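Local coordinates for protein archaeosine synthase (PDB 5K0P) that converts the nitrile of 7-cyano-7-deazaguanine in archaeal tRNA to a formamidine using free ammonium, the final step of archaeosine biosynthesis, at residues V32-I37 and V82-K87; K49-S54 and E71-A76; K6-V11 and Y36-A41; R16-C21 and S54-E59. One frame throughout, in Å; residues are numbered along the deposited sequence.

Contact 1 (V32-I37 and V82-K87)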
loop_
_atom_site.group_PDB
_atom_site.type_symbol
_atom_site.label_atom_id
_atom_site.label_comp_id
_atom_site.label_asym_id
_atom_site.label_seq_id
_atom_site.Cartn_x
_atom_site.Cartn_y
_atom_site.Cartn_z
ATOM N N VAL A 32 -20.563 5.684 1.522
ATOM C CA VAL A 32 -21.336 6.122 0.373
ATOM C C VAL A 32 -20.543 7.086 -0.462
ATOM O O VAL A 32 -19.875 7.997 0.085
ATOM C CB VAL A 32 -22.695 6.686 0.789
ATOM C CG1 VAL A 32 -22.582 7.891 1.748
ATOM C CG2 VAL A 32 -23.505 7.115 -0.449
ATOM N N SER A 33 -20.582 6.858 -1.768
ATOM C CA SER A 33 -19.888 7.707 -2.783
ATOM C C SER A 33 -20.985 8.240 -3.694
ATOM O O SER A 33 -21.793 7.458 -4.138
ATOM C CB SER A 33 -18.899 6.882 -3.616
ATOM O OG SER A 33 -17.853 6.471 -2.790
ATOM N N VAL A 34 -21.027 9.556 -3.917
ATOM C CA VAL A 34 -21.919 10.129 -4.919
ATOM C C VAL A 34 -21.123 10.910 -5.921
ATOM O O VAL A 34 -20.197 11.701 -5.575
ATOM C CB VAL A 34 -23.004 10.971 -4.237
ATOM C CG1 VAL A 34 -23.974 11.586 -5.209
ATOM C CG2 VAL A 34 -23.709 10.095 -3.223
ATOM N N GLU A 35 -21.498 10.750 -7.184
ATOM C CA GLU A 35 -20.837 11.538 -8.219
ATOM C C GLU A 35 -21.920 12.093 -9.089
ATOM O O GLU A 35 -22.910 11.402 -9.335
ATOM C CB GLU A 35 -19.774 10.628 -8.796
ATOM C CG GLU A 35 -19.732 10.398 -10.215
ATOM C CD GLU A 35 -18.723 9.344 -10.674
ATOM O OE1 GLU A 35 -17.720 8.988 -9.963
ATOM O OE2 GLU A 35 -18.997 8.919 -11.819
ATOM N N TYR A 36 -21.827 13.364 -9.426
ATOM C CA TYR A 36 -22.799 14.019 -10.291
ATOM C C TYR A 36 -22.282 15.177 -11.130
ATOM O O TYR A 36 -21.256 15.754 -10.838
ATOM C CB TYR A 36 -24.005 14.489 -9.422
ATOM C CG TYR A 36 -23.735 15.707 -8.620
ATOM C CD1 TYR A 36 -23.022 15.613 -7.459
ATOM C CD2 TYR A 36 -24.174 16.975 -9.055
ATOM C CE1 TYR A 36 -22.747 16.777 -6.703
ATOM C CE2 TYR A 36 -23.906 18.148 -8.309
ATOM C CZ TYR A 36 -23.180 18.038 -7.143
ATOM O OH TYR A 36 -22.826 19.191 -6.412
ATOM N N ILE A 37 -23.015 15.512 -12.203
ATOM C CA ILE A 37 -22.698 16.677 -13.025
ATOM C C ILE A 37 -23.654 17.767 -12.660
ATOM O O ILE A 37 -24.883 17.593 -12.848
ATOM C CB ILE A 37 -22.835 16.393 -14.518
ATOM C CG1 ILE A 37 -21.860 15.312 -14.878
ATOM C CG2 ILE A 37 -22.552 17.680 -15.379
ATOM C CD1 ILE A 37 -21.927 14.883 -16.296
ATOM N N VAL A 82 -26.100 11.394 -12.184
ATOM C CA VAL A 82 -25.845 11.084 -10.746
ATOM C C VAL A 82 -25.646 9.612 -10.604
ATOM O O VAL A 82 -26.405 8.808 -11.198
ATOM C CB VAL A 82 -27.049 11.359 -9.823
ATOM C CG1 VAL A 82 -26.687 11.313 -8.322
ATOM C CG2 VAL A 82 -27.499 12.714 -10.055
ATOM N N LYS A 83 -24.649 9.250 -9.797
ATOM C CA LYS A 83 -24.434 7.905 -9.396
ATOM C C LYS A 83 -24.135 7.869 -7.916
ATOM O O LYS A 83 -23.352 8.682 -7.412
ATOM C CB LYS A 83 -23.274 7.290 -10.185
ATOM C CG LYS A 83 -23.024 5.854 -9.846
ATOM C CD LYS A 83 -22.014 5.188 -10.761
ATOM C CE LYS A 83 -20.588 5.591 -10.366
ATOM N NZ LYS A 83 -19.514 4.824 -11.078
ATOM N N VAL A 84 -24.755 6.887 -7.245
ATOM C CA VAL A 84 -24.625 6.647 -5.837
ATOM C C VAL A 84 -24.164 5.225 -5.596
ATOM O O VAL A 84 -24.795 4.305 -6.083
ATOM C CB VAL A 84 -25.973 6.792 -5.134
ATOM C CG1 VAL A 84 -25.825 6.488 -3.633
ATOM C CG2 VAL A 84 -26.559 8.182 -5.351
ATOM N N THR A 85 -23.157 5.047 -4.746
ATOM C CA THR A 85 -22.585 3.775 -4.502
ATOM C C THR A 85 -22.484 3.633 -3.010
ATOM O O THR A 85 -21.891 4.507 -2.343
ATOM C CB THR A 85 -21.155 3.585 -5.119
ATOM O OG1 THR A 85 -21.193 3.697 -6.586
ATOM C CG2 THR A 85 -20.690 2.159 -4.796
ATOM N N VAL A 86 -23.133 2.572 -2.505
ATOM C CA VAL A 86 -23.176 2.248 -1.075
ATOM C C VAL A 86 -22.445 0.950 -0.848
ATOM O O VAL A 86 -22.847 -0.042 -1.442
ATOM C CB VAL A 86 -24.632 2.150 -0.581
ATOM C CG1 VAL A 86 -24.674 1.736 0.872
ATOM C CG2 VAL A 86 -25.375 3.443 -0.866
ATOM N N LYS A 87 -21.398 0.979 0.008
ATOM C CA LYS A 87 -20.509 -0.153 0.271
ATOM C C LYS A 87 -20.668 -0.514 1.726
ATOM O O LYS A 87 -20.565 0.360 2.565
ATOM C CB LYS A 87 -18.981 0.179 0.003
ATOM C CG LYS A 87 -18.739 0.773 -1.383
ATOM C CD LYS A 87 -17.247 0.971 -1.813
ATOM C CE LYS A 87 -17.167 1.646 -3.197
ATOM N NZ LYS A 87 -15.741 1.893 -3.569
HETATM O O HOH W 1 -20.900 6.558 -7.021
#
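S33 and E35 pair with T85 and K83 through backbone hydrogen bonds that join the two central strands, 27-37 and 81-90, of the four-stranded antiparallel sheet in this tunnel-fold subunit. The segments run antiparallel at 176°, and both pairs are of the hydrogen-bonded type. S33 N reaches T85 O at 2.8 Å, while K83 N meets E35 O at 2.8 Å with an N-H...O angle of 164°. The non-hydrogen-bonded pair V34-V84 lies between them, and V32-V86 and Y36-V82 flank them; here CA-H...O contacts supplement the ladder, and V34 CA, for example, lies 3.2 Å from K83 O.

Apolar contacts fill the face bearing V32, V34, Y36, V82, V84 and V86, which helix 62-77 covers through L69, L70 and A66. V34 lies alongside both V82 and V84, offering one methyl to each: with CG1 anti to its backbone N (chi1 -179°), that branch turns to V82 CG1, and CG2 meets V84 CG2 at 4.0 Å. V82 CG2 in turn packs on CB of Y36, whose ring leads away from this strand pair.

Polar groups occupy the other face. The E35 and K83 chains run side by side, but OE2 and NZ stay 4.2 Å apart, beyond a salt bridge; E35 instead pairs with R12 through OE1 and hydrogen-bonds Y81 through OE2. Farther along this face a water donates to S33 O at 3.1 Å and hydrogen-bonds T85 OG1 at 2.9 Å.

Contact 2 (K49-S54 and E71-A76); sequences KKMVDS and EKVKAA
M51 reaches from helix 45-53 across to helix 62-77 and carries most of this contact. Its CB sets off toward the opposite helix, and with CG anti to the carbonyl carbon (chi1 -70°) and the rest of the chain fully extended, the thioether is delivered straight to its partners. SD lies 3.9 Å from K72 CB and 4.0 Å from V73 CG2, the methionine and valine side chains crossing at about a right angle. The terminal CE goes one step farther, to 3.6 Å from K72 O and 3.8 Å from A76 CB, so the methyl rests against both a helix carbonyl and the small alanine one turn on. The K72 side chain slides past M51 in the reverse direction, and its NZ makes a weak hydrogen bond to S54 OG at 3.4 Å. That hydroxyl itself donates to M51 O, and the same carbonyl also accepts from S54 N.

The short helical segments are 11.1 Å apart and roughly antiparallel, at 149°, a separation bridged mainly by the M51 side chain, with K72 reaching back the other way. L43, a substrate-binding residue, packs on both M51 and A76, while V52 and V73 turn to the sheet and touch V32 and V82 of strands 27-37 and 81-90.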
loop_
_atom_site.group_PDB
_atom_site.type_symbol
_atom_site.label_atom_id
_atom_site.label_comp_id
_atom_site.label_asym_id
_atom_site.label_seq_id
_atom_site.Cartn_x
_atom_site.Cartn_y
_atom_site.Cartn_z
ATOM N N LYS A 49 -24.294 15.861 3.628
ATOM C CA LYS A 49 -24.092 15.187 4.870
ATOM C C LYS A 49 -25.431 14.999 5.671
ATOM O O LYS A 49 -25.657 13.981 6.281
ATOM C CB LYS A 49 -23.171 15.974 5.698
ATOM C CG LYS A 49 -23.059 15.396 7.077
ATOM C CD LYS A 49 -21.950 16.101 7.803
ATOM C CE LYS A 49 -21.213 15.221 8.820
ATOM N NZ LYS A 49 -22.038 14.474 9.787
ATOM N N LYS A 50 -26.290 15.999 5.695
ATOM C CA LYS A 50 -27.661 15.799 6.321
ATOM C C LYS A 50 -28.454 14.637 5.591
ATOM O O LYS A 50 -29.162 13.826 6.215
ATOM C CB LYS A 50 -28.539 17.091 6.367
ATOM C CG LYS A 50 -27.960 18.379 6.944
ATOM C CD LYS A 50 -27.405 18.376 8.410
ATOM C CE LYS A 50 -25.841 18.160 8.683
ATOM N NZ LYS A 50 -24.706 18.811 7.843
ATOM N N MET A 51 -28.412 14.598 4.261
ATOM C CA MET A 51 -29.094 13.503 3.536
ATOM C C MET A 51 -28.573 12.148 4.024
ATOM O O MET A 51 -29.343 11.266 4.371
ATOM C CB MET A 51 -28.851 13.612 2.047
ATOM C CG MET A 51 -29.538 14.790 1.343
ATOM S SD MET A 51 -29.037 14.779 -0.395
ATOM C CE MET A 51 -29.964 16.209 -0.933
ATOM N N VAL A 52 -27.260 12.033 4.147
ATOM C CA VAL A 52 -26.676 10.787 4.507
ATOM C C VAL A 52 -27.018 10.478 5.997
ATOM O O VAL A 52 -27.339 9.343 6.283
ATOM C CB VAL A 52 -25.136 10.787 4.335
ATOM C CG1 VAL A 52 -24.523 9.541 4.892
ATOM C CG2 VAL A 52 -24.773 10.897 2.835
ATOM N N ASP A 53 -26.859 11.456 6.893
ATOM C CA ASP A 53 -27.189 11.235 8.295
ATOM C C ASP A 53 -28.667 10.965 8.516
ATOM O O ASP A 53 -29.011 10.473 9.550
ATOM C CB ASP A 53 -26.756 12.412 9.175
ATOM C CG ASP A 53 -25.247 12.502 9.309
ATOM O OD1 ASP A 53 -24.582 11.512 9.029
ATOM O OD2 ASP A 53 -24.685 13.549 9.627
ATOM N N SER A 54 -29.527 11.300 7.561
ATOM C CA SER A 54 -30.947 11.061 7.781
ATOM C C SER A 54 -31.271 9.622 8.037
ATOM O O SER A 54 -32.322 9.341 8.596
ATOM C CB SER A 54 -31.813 11.576 6.619
ATOM O OG SER A 54 -31.582 10.841 5.422
ATOM N N GLU A 71 -32.495 9.619 -5.362
ATOM C CA GLU A 71 -33.720 10.377 -5.519
ATOM C C GLU A 71 -33.609 11.653 -4.720
ATOM O O GLU A 71 -34.039 12.680 -5.259
ATOM C CB GLU A 71 -34.995 9.585 -5.222
ATOM C CG GLU A 71 -35.391 8.612 -6.346
ATOM C CD GLU A 71 -35.513 9.271 -7.790
ATOM O OE1 GLU A 71 -36.088 10.389 -8.036
ATOM O OE2 GLU A 71 -35.008 8.641 -8.738
ATOM N N LYS A 72 -32.979 11.633 -3.528
ATOM C CA LYS A 72 -32.752 12.865 -2.801
ATOM C C LYS A 72 -31.903 13.875 -3.534
ATOM O O LYS A 72 -32.223 15.103 -3.551
ATOM C CB LYS A 72 -32.109 12.601 -1.462
ATOM C CG LYS A 72 -33.153 12.191 -0.470
ATOM C CD LYS A 72 -32.557 11.365 0.624
ATOM C CE LYS A 72 -33.634 10.917 1.588
ATOM N NZ LYS A 72 -33.480 11.777 2.741
ATOM N N VAL A 73 -30.819 13.373 -4.137
ATOM C CA VAL A 73 -29.886 14.245 -4.840
ATOM C C VAL A 73 -30.530 14.776 -6.128
ATOM O O VAL A 73 -30.373 15.936 -6.444
ATOM C CB VAL A 73 -28.545 13.558 -5.156
ATOM C CG1 VAL A 73 -27.636 14.497 -5.984
ATOM C CG2 VAL A 73 -27.868 13.144 -3.868
ATOM N N LYS A 74 -31.272 13.956 -6.833
ATOM C CA LYS A 74 -31.896 14.443 -8.040
ATOM C C LYS A 74 -32.900 15.509 -7.707
ATOM O O LYS A 74 -33.031 16.495 -8.461
ATOM C CB LYS A 74 -32.630 13.353 -8.783
ATOM C CG LYS A 74 -31.739 12.512 -9.655
ATOM C CD LYS A 74 -32.447 11.276 -10.139
ATOM C CE LYS A 74 -33.606 11.556 -11.104
ATOM N NZ LYS A 74 -32.967 11.926 -12.391
ATOM N N ALA A 75 -33.623 15.330 -6.605
ATOM C CA ALA A 75 -34.617 16.312 -6.241
ATOM C C ALA A 75 -34.004 17.653 -5.819
ATOM O O ALA A 75 -34.550 18.703 -6.179
ATOM C CB ALA A 75 -35.591 15.785 -5.171
ATOM N N ALA A 76 -32.888 17.623 -5.083
ATOM C CA ALA A 76 -32.201 18.832 -4.690
ATOM C C ALA A 76 -31.569 19.620 -5.853
ATOM O O ALA A 76 -31.642 20.831 -5.831
ATOM C CB ALA A 76 -31.139 18.522 -3.654
#

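Contact 3 (K6-V11 and Y36-A41)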
loop_
_atom_site.group_PDB
_atom_site.type_symbol
_atom_site.label_atom_id
_atom_site.label_comp_id
_atom_site.label_asym_id
_atom_site.label_seq_id
_atom_site.Cartn_x
_atom_site.Cartn_y
_atom_site.Cartn_z
ATOM N N LYS A 6 -19.626 29.778 -13.734
ATOM C CA LYS A 6 -19.717 28.545 -14.550
ATOM C C LYS A 6 -19.390 27.398 -13.605
ATOM O O LYS A 6 -18.458 27.507 -12.803
ATOM C CB LYS A 6 -18.772 28.606 -15.742
ATOM C CG LYS A 6 -18.456 27.255 -16.381
ATOM C CD LYS A 6 -17.891 27.415 -17.792
ATOM C CE LYS A 6 -16.652 28.349 -17.913
ATOM N NZ LYS A 6 -15.404 28.121 -17.088
ATOM N N SER A 7 -20.165 26.323 -13.654
ATOM C CA SER A 7 -20.110 25.339 -12.590
ATOM C C SER A 7 -19.066 24.231 -12.930
ATOM O O SER A 7 -18.517 24.188 -14.023
ATOM C CB SER A 7 -21.521 24.812 -12.289
ATOM O OG SER A 7 -21.969 24.088 -13.386
ATOM N N PRO A 8 -18.728 23.384 -11.948
ATOM C CA PRO A 8 -17.862 22.249 -12.275
ATOM C C PRO A 8 -18.437 21.302 -13.307
ATOM O O PRO A 8 -19.656 21.249 -13.501
ATOM C CB PRO A 8 -17.725 21.510 -10.955
ATOM C CG PRO A 8 -18.129 22.470 -9.909
ATOM C CD PRO A 8 -19.056 23.451 -10.525
ATOM N N SER A 9 -17.549 20.540 -13.915
ATOM C CA SER A 9 -17.889 19.452 -14.791
ATOM C C SER A 9 -18.364 18.199 -14.063
ATOM O O SER A 9 -19.165 17.464 -14.618
ATOM C CB SER A 9 -16.688 19.079 -15.680
ATOM O OG SER A 9 -16.220 20.217 -16.387
ATOM N N LEU A 10 -17.837 17.929 -12.871
ATOM C CA LEU A 10 -18.120 16.701 -12.126
ATOM C C LEU A 10 -17.782 16.978 -10.659
ATOM O O LEU A 10 -16.791 17.634 -10.370
ATOM C CB LEU A 10 -17.247 15.497 -12.594
ATOM C CG LEU A 10 -17.644 14.136 -12.061
ATOM C CD1 LEU A 10 -19.033 13.791 -12.619
ATOM C CD2 LEU A 10 -16.717 13.044 -12.513
ATOM N N VAL A 11 -18.634 16.516 -9.763
ATOM C CA VAL A 11 -18.324 16.521 -8.350
ATOM C C VAL A 11 -18.439 15.110 -7.814
ATOM O O VAL A 11 -19.351 14.403 -8.202
ATOM C CB VAL A 11 -19.296 17.446 -7.596
ATOM C CG1 VAL A 11 -19.059 17.410 -6.082
ATOM C CG2 VAL A 11 -19.219 18.872 -8.066
ATOM N N TYR A 36 -21.827 13.364 -9.426
ATOM C CA TYR A 36 -22.799 14.019 -10.291
ATOM C C TYR A 36 -22.282 15.177 -11.130
ATOM O O TYR A 36 -21.256 15.754 -10.838
ATOM C CB TYR A 36 -24.005 14.489 -9.422
ATOM C CG TYR A 36 -23.735 15.707 -8.620
ATOM C CD1 TYR A 36 -23.022 15.613 -7.459
ATOM C CD2 TYR A 36 -24.174 16.975 -9.055
ATOM C CE1 TYR A 36 -22.747 16.777 -6.703
ATOM C CE2 TYR A 36 -23.906 18.148 -8.309
ATOM C CZ TYR A 36 -23.180 18.038 -7.143
ATOM O OH TYR A 36 -22.826 19.191 -6.412
ATOM N N ILE A 37 -23.015 15.512 -12.203
ATOM C CA ILE A 37 -22.698 16.677 -13.025
ATOM C C ILE A 37 -23.654 17.767 -12.660
ATOM O O ILE A 37 -24.883 17.593 -12.848
ATOM C CB ILE A 37 -22.835 16.393 -14.518
ATOM C CG1 ILE A 37 -21.860 15.312 -14.878
ATOM C CG2 ILE A 37 -22.552 17.680 -15.379
ATOM C CD1 ILE A 37 -21.927 14.883 -16.296
ATOM N N PRO A 38 -23.128 18.911 -12.154
ATOM C CA PRO A 38 -23.986 20.036 -11.828
ATOM C C PRO A 38 -24.572 20.607 -13.094
ATOM O O PRO A 38 -23.894 20.549 -14.164
ATOM C CB PRO A 38 -23.018 21.055 -11.211
ATOM C CG PRO A 38 -21.891 20.233 -10.688
ATOM C CD PRO A 38 -21.740 19.139 -11.713
ATOM N N ARG A 39 -25.830 21.111 -12.965
ATOM C CA ARG A 39 -26.455 21.991 -13.951
ATOM C C ARG A 39 -26.989 23.242 -13.253
ATOM O O ARG A 39 -28.155 23.295 -12.793
ATOM C CB ARG A 39 -27.595 21.303 -14.741
ATOM C CG ARG A 39 -28.116 22.263 -15.847
ATOM C CD ARG A 39 -29.484 21.922 -16.449
ATOM N NE ARG A 39 -29.458 20.737 -17.314
ATOM C CZ ARG A 39 -29.932 19.506 -17.031
ATOM N NH1 ARG A 39 -29.798 18.541 -17.953
ATOM N NH2 ARG A 39 -30.527 19.200 -15.865
ATOM N N GLY A 40 -26.150 24.246 -13.131
ATOM C CA GLY A 40 -26.530 25.437 -12.338
ATOM C C GLY A 40 -27.007 25.299 -10.876
ATOM O O GLY A 40 -27.635 26.240 -10.322
ATOM N N ALA A 41 -26.731 24.153 -10.264
ATOM C CA ALA A 41 -26.757 24.063 -8.831
ATOM C C ALA A 41 -25.777 22.976 -8.416
ATOM O O ALA A 41 -25.771 21.820 -8.955
ATOM C CB ALA A 41 -28.166 23.768 -8.322
HETATM O O HOH W 2 -21.467 21.258 -15.434
#
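With CG of Y36 between its backbone N and carbonyl carbon (chi1 76°), the ring swings toward V11, whose own torsion (chi1 176°) lays CG1 along Y36 CE1 and turns CG2 to P38; the V11 and Y36 side chains run alongside each other. They belong to the beta hairpin of strands 10-20 and 27-37, at the end where its strands separate into the N-terminal segment and the loop beyond I37. V11 and Y36 are an antiparallel hydrogen-bonded pair: V11 N donates to Y36 O at 2.9 Å, and Y36 N returns a bond to V11 O at 3.0 Å.

V11 CB comes obliquely to the ring, 3.6 Å from Y36 CE1, and its CG2 branch reaches across to P38 CG at 4.0 Å. The phenol oxygen of Y36 hydrogen-bonds the backbone N of L43, a substrate-binding residue, which ties this end of the hairpin to the pocket-lining loop. An alanine here would remove the ring and hydroxyl, and is likely to open a gap beside V11 and deprive L43 N of its hydrogen-bond partner.

On the other side of the pair, L10 CD1 folds back over Y36 O at 3.5 Å and also touches I37 CG1. L10 pairs with a strand of a neighbouring subunit, so the sheet continues across the interface, and S9 OG hydrogen-bonds E100 N of that same subunit. Past the ladder, P38 packs its CD against P8 O at 3.5 Å. A single water clamps the two prolines, donating to P8 O at 2.6 Å and to P38 O at 2.8 Å.

Contact 4 (R16-C21 and S54-E59); sequences RGESVC and SYRGRE
E18 lays its carboxylate over the guanidinium of R56, the two planes stacked 28° apart. CG of E18 stands between the backbone N and the carbonyl carbon (chi1 73°), which turns the otherwise extended chain toward loop 54-59; the R56 chain bends at chi3 (79°) to bring its flat end against the carboxylate. OE1 thus sits over one guanidinium face, toward its rim, while the salt bridge from OE2 to R56 NH1 is long, at 3.7 Å. A water in the guanidinium plane bridges the two groups, donating to E18 OE2 and accepting from R56 NH1 at 3.0 Å. A second water donates to E18 OE1 and accepts from G57 N. E18 also forms a salt bridge with K49 of a neighbouring subunit, so a glutamine in its place would probably cost R56 and that lysine one of their negative partners.

The loop 54-59 contains a type II beta turn from Y55 to R58, with G57 at positive phi, and docks on the end of strand 10-20 just ahead of C21, the residue that forms the thioimide intermediate. V20 N donates to R58 O at 2.8 Å, and V20 and E59 form a single backbone bridge.

The V20 methyls divide between two partners: CG2 presses on G57 C at 3.5 Å, and CG1 meets E59 CG at 3.8 Å. S19 places CB against R58 O at 3.6 Å, while its hydroxyl hydrogen-bonds NE2 of H62, a substrate-binding residue.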
loop_
_atom_site.group_PDB
_atom_site.type_symbol
_atom_site.label_atom_id
_atom_site.label_comp_id
_atom_site.label_asym_id
_atom_site.label_seq_id
_atom_site.Cartn_x
_atom_site.Cartn_y
_atom_site.Cartn_z
ATOM N N ARG A 16 -18.975 8.430 5.317
ATOM C CA ARG A 16 -19.460 7.242 6.027
ATOM C C ARG A 16 -20.869 7.532 6.514
ATOM O O ARG A 16 -21.232 8.653 6.779
ATOM C CB ARG A 16 -18.552 6.851 7.219
ATOM C CG ARG A 16 -17.076 6.482 6.842
ATOM C CD ARG A 16 -16.820 4.995 6.475
ATOM N NE ARG A 16 -17.065 4.198 7.693
ATOM C CZ ARG A 16 -16.167 3.960 8.652
ATOM N NH1 ARG A 16 -14.917 4.383 8.522
ATOM N NH2 ARG A 16 -16.507 3.270 9.747
ATOM N N GLY A 17 -21.651 6.509 6.682
ATOM C CA GLY A 17 -22.982 6.658 7.252
ATOM C C GLY A 17 -23.403 5.383 7.966
ATOM O O GLY A 17 -22.615 4.434 8.065
ATOM N N GLU A 18 -24.650 5.374 8.453
ATOM C CA GLU A 18 -25.193 4.201 9.038
ATOM C C GLU A 18 -26.714 4.160 8.929
ATOM O O GLU A 18 -27.362 5.205 8.806
ATOM C CB GLU A 18 -24.697 3.980 10.495
ATOM C CG GLU A 18 -25.272 4.885 11.487
ATOM C CD GLU A 18 -24.845 4.580 12.928
ATOM O OE1 GLU A 18 -25.761 4.548 13.819
ATOM O OE2 GLU A 18 -23.616 4.447 13.166
ATOM N N SER A 19 -27.251 2.953 8.924
ATOM C CA SER A 19 -28.692 2.746 8.943
ATOM C C SER A 19 -28.922 1.608 9.930
ATOM O O SER A 19 -27.993 1.196 10.650
ATOM C CB SER A 19 -29.166 2.407 7.549
ATOM O OG SER A 19 -28.505 1.272 6.984
ATOM N N VAL A 20 -30.132 1.076 9.976
ATOM C CA VAL A 20 -30.449 -0.086 10.770
ATOM C C VAL A 20 -30.899 -1.232 9.816
ATOM O O VAL A 20 -31.759 -1.055 8.946
ATOM C CB VAL A 20 -31.513 0.251 11.861
ATOM C CG1 VAL A 20 -31.797 -1.008 12.676
ATOM C CG2 VAL A 20 -31.075 1.418 12.738
ATOM N N CYS A 21 -30.255 -2.392 9.951
ATOM C CA CYS A 21 -30.544 -3.541 9.117
ATOM C C CYS A 21 -31.944 -4.091 9.520
ATOM O O CYS A 21 -32.143 -4.425 10.711
ATOM C CB CYS A 21 -29.479 -4.617 9.321
ATOM S SG CYS A 21 -29.872 -6.203 8.571
ATOM N N SER A 54 -29.527 11.300 7.561
ATOM C CA SER A 54 -30.947 11.061 7.781
ATOM C C SER A 54 -31.271 9.622 8.037
ATOM O O SER A 54 -32.322 9.341 8.596
ATOM C CB SER A 54 -31.813 11.576 6.619
ATOM O OG SER A 54 -31.582 10.841 5.422
ATOM N N TYR A 55 -30.420 8.706 7.585
ATOM C CA TYR A 55 -30.684 7.254 7.670
ATOM C C TYR A 55 -30.314 6.642 9.049
ATOM O O TYR A 55 -30.623 5.479 9.332
ATOM C CB TYR A 55 -29.957 6.497 6.520
ATOM C CG TYR A 55 -30.384 6.938 5.150
ATOM C CD1 TYR A 55 -31.589 6.569 4.640
ATOM C CD2 TYR A 55 -29.541 7.734 4.342
ATOM C CE1 TYR A 55 -32.004 7.049 3.383
ATOM C CE2 TYR A 55 -29.952 8.233 3.140
ATOM C CZ TYR A 55 -31.166 7.874 2.622
ATOM O OH TYR A 55 -31.542 8.360 1.348
ATOM N N ARG A 56 -29.650 7.429 9.894
ATOM C CA ARG A 56 -29.246 6.948 11.210
ATOM C C ARG A 56 -30.548 6.571 11.922
ATOM O O ARG A 56 -31.517 7.286 11.873
ATOM C CB ARG A 56 -28.552 8.025 12.029
ATOM C CG ARG A 56 -27.126 8.415 11.585
ATOM C CD ARG A 56 -26.590 9.624 12.344
ATOM N NE ARG A 56 -26.120 9.208 13.648
ATOM C CZ ARG A 56 -25.075 8.453 13.894
ATOM N NH1 ARG A 56 -24.278 8.068 12.913
ATOM N NH2 ARG A 56 -24.772 8.118 15.167
ATOM N N GLY A 57 -30.561 5.416 12.504
ATOM C CA GLY A 57 -31.753 4.902 13.147
ATOM C C GLY A 57 -32.867 4.418 12.266
ATOM O O GLY A 57 -33.825 3.949 12.814
ATOM N N ARG A 58 -32.719 4.482 10.939
ATOM C CA ARG A 58 -33.806 4.109 10.041
ATOM C C ARG A 58 -33.536 2.697 9.508
ATOM O O ARG A 58 -32.421 2.329 9.108
ATOM C CB ARG A 58 -33.904 5.136 8.920
ATOM C CG ARG A 58 -35.021 4.848 7.895
ATOM C CD ARG A 58 -35.201 5.967 6.818
ATOM N NE ARG A 58 -35.913 5.462 5.629
ATOM C CZ ARG A 58 -36.132 6.120 4.490
ATOM N NH1 ARG A 58 -35.651 7.329 4.288
ATOM N NH2 ARG A 58 -36.823 5.534 3.504
ATOM N N GLU A 59 -34.564 1.892 9.527
ATOM C CA GLU A 59 -34.504 0.521 9.014
ATOM C C GLU A 59 -34.712 0.599 7.535
ATOM O O GLU A 59 -35.770 0.985 7.057
ATOM C CB GLU A 59 -35.606 -0.414 9.635
ATOM C CG GLU A 59 -35.300 -0.783 11.096
ATOM C CD GLU A 59 -36.174 -1.872 11.702
ATOM O OE1 GLU A 59 -36.888 -2.626 10.950
ATOM O OE2 GLU A 59 -36.110 -1.955 12.987
HETATM O O HOH W 3 -28.262 3.543 12.772
HETATM O O HOH W 4 -21.973 6.654 14.135
#

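In the fold
Contact 1 forms the middle of the sheet, and contact 2 lies over one face of it: their centres are 11 Å apart, with V32 CG1 3.9 Å from V52 CG2. Contact 3 continues from contact 1 along strand 27-37, sharing Y36 and I37. Contact 4 sits at the far end of strand 10-20, its centre about 28 Å from that of contact 3 and on the opposite side of the chain's centre. S54 belongs to both contacts 2 and 4, and K72 CD approaches Y55 OH to 3.3 Å. Contact 4 holds C21, here covalently linked to thiocyanate, whereas contacts 1, 2 and 3 border L43; the active sites themselves form between subunits of the decamer.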